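Glutamyl endopeptidase (Staphylococcus epidermidis, PDB 6U1B) is a secreted serine endopeptidase that probably cleaves proteins preferentially on the carbonyl side of glutamate, and also of aspartate. Local coordinates at residues Tyr6-Leu11 with Gly190-Gly195. The protein carries 2 engineered substitutions. Residues are numbered along the deposited sequence; the frame is centred on the assembly and turned at random.
Sequences YPSCIL and GIHYGG. Engineered in segment 6-11: Cys9 (natural residue Val).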
loop_
_atom_site.group_PDB
_atom_site.type_symbol
_atom_site.label_atom_id
_atom_site.label_comp_id
_atom_site.label_asym_id
_atom_site.label_seq_id
_atom_site.Cartn_x
_atom_site.Cartn_y
_atom_site.Cartn_z
ATOM N N TYR A 6 7.937 3.730 3.747
ATOM C CA TYR A 6 7.413 4.301 4.991
ATOM C C TYR A 6 5.897 4.166 4.951
ATOM O O TYR A 6 5.169 5.137 4.709
ATOM C CB TYR A 6 7.863 5.754 5.155
ATOM C CG TYR A 6 7.753 6.305 6.566
ATOM C CD1 TYR A 6 8.616 5.875 7.569
ATOM C CD2 TYR A 6 6.793 7.259 6.888
ATOM C CE1 TYR A 6 8.522 6.384 8.862
ATOM C CE2 TYR A 6 6.685 7.772 8.174
ATOM C CZ TYR A 6 7.555 7.337 9.157
ATOM O OH TYR A 6 7.449 7.847 10.437
ATOM N N PRO A 7 5.386 2.949 5.155
ATOM C CA PRO A 7 3.941 2.723 4.966
ATOM C C PRO A 7 3.064 3.400 6.006
ATOM O O PRO A 7 1.894 3.667 5.708
ATOM C CB PRO A 7 3.808 1.195 5.046
ATOM C CG PRO A 7 4.949 0.781 5.934
ATOM C CD PRO A 7 6.094 1.717 5.546
ATOM N N SER A 8 3.560 3.685 7.210
ATOM C CA SER A 8 2.676 4.277 8.205
ATOM C C SER A 8 3.463 5.216 9.112
ATOM O O SER A 8 4.693 5.306 9.053
ATOM C CB SER A 8 1.930 3.198 8.991
ATOM O OG SER A 8 2.790 2.531 9.876
ATOM N N CYS A 9 2.726 5.932 9.952
ATOM C CA CYS A 9 3.166 7.232 10.435
ATOM C C CYS A 9 3.220 7.307 11.950
ATOM O O CYS A 9 2.314 6.825 12.641
ATOM C CB CYS A 9 2.227 8.316 9.923
ATOM S SG CYS A 9 1.763 8.096 8.183
ATOM N N ILE A 10 4.275 7.944 12.456
ATOM C CA ILE A 10 4.284 8.446 13.827
ATOM C C ILE A 10 3.442 9.713 13.853
ATOM O O ILE A 10 3.684 10.650 13.082
ATOM C CB ILE A 10 5.712 8.721 14.319
ATOM C CG1 ILE A 10 6.519 7.421 14.390
ATOM C CG2 ILE A 10 5.680 9.450 15.667
ATOM C CD1 ILE A 10 5.927 6.364 15.317
ATOM N N LEU A 11 2.439 9.728 14.714
ATOM C CA LEU A 11 1.482 10.802 14.883
ATOM C C LEU A 11 1.655 11.456 16.250
ATOM O O LEU A 11 2.335 10.908 17.128
ATOM C CB LEU A 11 0.049 10.269 14.728
ATOM C CG LEU A 11 -0.258 9.598 13.378
ATOM C CD1 LEU A 11 -1.671 9.013 13.372
ATOM C CD2 LEU A 11 -0.061 10.567 12.211
ATOM N N GLY A 190 -10.849 -4.207 12.350
ATOM C CA GLY A 190 -10.143 -3.877 11.126
ATOM C C GLY A 190 -8.771 -4.512 11.099
ATOM O O GLY A 190 -8.328 -5.135 12.067
ATOM N N ILE A 191 -8.098 -4.337 9.959
ATOM C CA ILE A 191 -6.733 -4.805 9.741
ATOM C C ILE A 191 -5.912 -3.603 9.261
ATOM O O ILE A 191 -6.154 -3.082 8.162
ATOM C CB ILE A 191 -6.667 -5.953 8.722
ATOM C CG1 ILE A 191 -7.576 -7.129 9.132
ATOM C CG2 ILE A 191 -5.212 -6.413 8.524
ATOM C CD1 ILE A 191 -7.084 -7.934 10.333
ATOM N N HIS A 192 -4.947 -3.171 10.074
ATOM C CA HIS A 192 -4.092 -2.043 9.720
ATOM C C HIS A 192 -3.342 -2.302 8.404
ATOM O O HIS A 192 -2.835 -3.400 8.160
ATOM C CB HIS A 192 -3.107 -1.776 10.875
ATOM C CG HIS A 192 -2.025 -0.800 10.538
ATOM N ND1 HIS A 192 -2.209 0.565 10.599
ATOM C CD2 HIS A 192 -0.752 -0.992 10.113
ATOM C CE1 HIS A 192 -1.091 1.172 10.240
ATOM N NE2 HIS A 192 -0.192 0.251 9.939
ATOM N N TYR A 193 -3.280 -1.288 7.537
ATOM C CA TYR A 193 -2.497 -1.395 6.308
ATOM C C TYR A 193 -1.583 -0.208 6.020
ATOM O O TYR A 193 -0.660 -0.359 5.220
ATOM C CB TYR A 193 -3.415 -1.608 5.083
ATOM C CG TYR A 193 -4.133 -0.355 4.602
ATOM C CD1 TYR A 193 -3.500 0.549 3.742
ATOM C CD2 TYR A 193 -5.455 -0.083 4.996
ATOM C CE1 TYR A 193 -4.143 1.703 3.314
ATOM C CE2 TYR A 193 -6.113 1.061 4.556
ATOM C CZ TYR A 193 -5.444 1.951 3.714
ATOM O OH TYR A 193 -6.057 3.100 3.274
ATOM N N GLY A 194 -1.829 0.971 6.580
ATOM C CA GLY A 194 -1.040 2.137 6.207
ATOM C C GLY A 194 -1.461 3.438 6.869
ATOM O O GLY A 194 -1.862 3.442 8.035
ATOM N N GLY A 195 -1.375 4.541 6.134
ATOM C CA GLY A 195 -1.731 5.839 6.673
ATOM C C GLY A 195 -1.356 6.938 5.707
ATOM O O GLY A 195 -0.850 6.690 4.614
HETATM O O HOH W 1 2.385 0.061 8.902
#
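Ser8 lies across the end of strand 188-196, its CA 4.7 Å from Gly194 CA, where the irregular run 7-9 and the strand segment 192-195 head 74° apart and do not pair as a sheet. The setting is the substrate cleft of a chymotrypsin-like protease: the strand belongs to the second of the two β-sheets, and in relatives its counterpart borders the S1 pocket. Residues 6-8 come from the retained pro-peptide, and the ring of Pro7 sits close to Ser177 and His59, two members of the predicted catalytic triad. Pro7 O approaches Gly194 CA to 3.3 Å; it also lies near Gly195 N, but at too poor an angle for a hydrogen bond. A classic bulge interrupts the strand here, Tyr193 and Gly194 together lying opposite Ser202 on strand 200-205, and the two glycines leave their backbone bare to the incoming chain.

The side-chain meeting is between Ser8 and His192. A chi1 of 170°, which sets CG opposite the backbone N, swings the imidazole of His192 toward the pro-peptide, and Ser8 CB comes in near the ring plane at the edge, 3.8 Å from His192 NE2. One water joins the two polar groups, 2.7 Å from Ser8 OG and 2.8 Å from His192 NE2. Thr172 OG1 gives the same hydroxyl a second partner, while Tyr168 holds His192 ND1, so the imidazole has a hydrogen-bond partner at both nitrogens, which should limit its rotation. Gly194 N lies 3.7 Å above one face of that ring, toward its rim.

Engineered Cys9 forms a disulfide with Cys197, also introduced by design, which ties the N-terminal segment to the chain just beyond the strand. Its sulfur runs past the glycine backbone, with Cys9 SG 4.1 Å from Gly195 C.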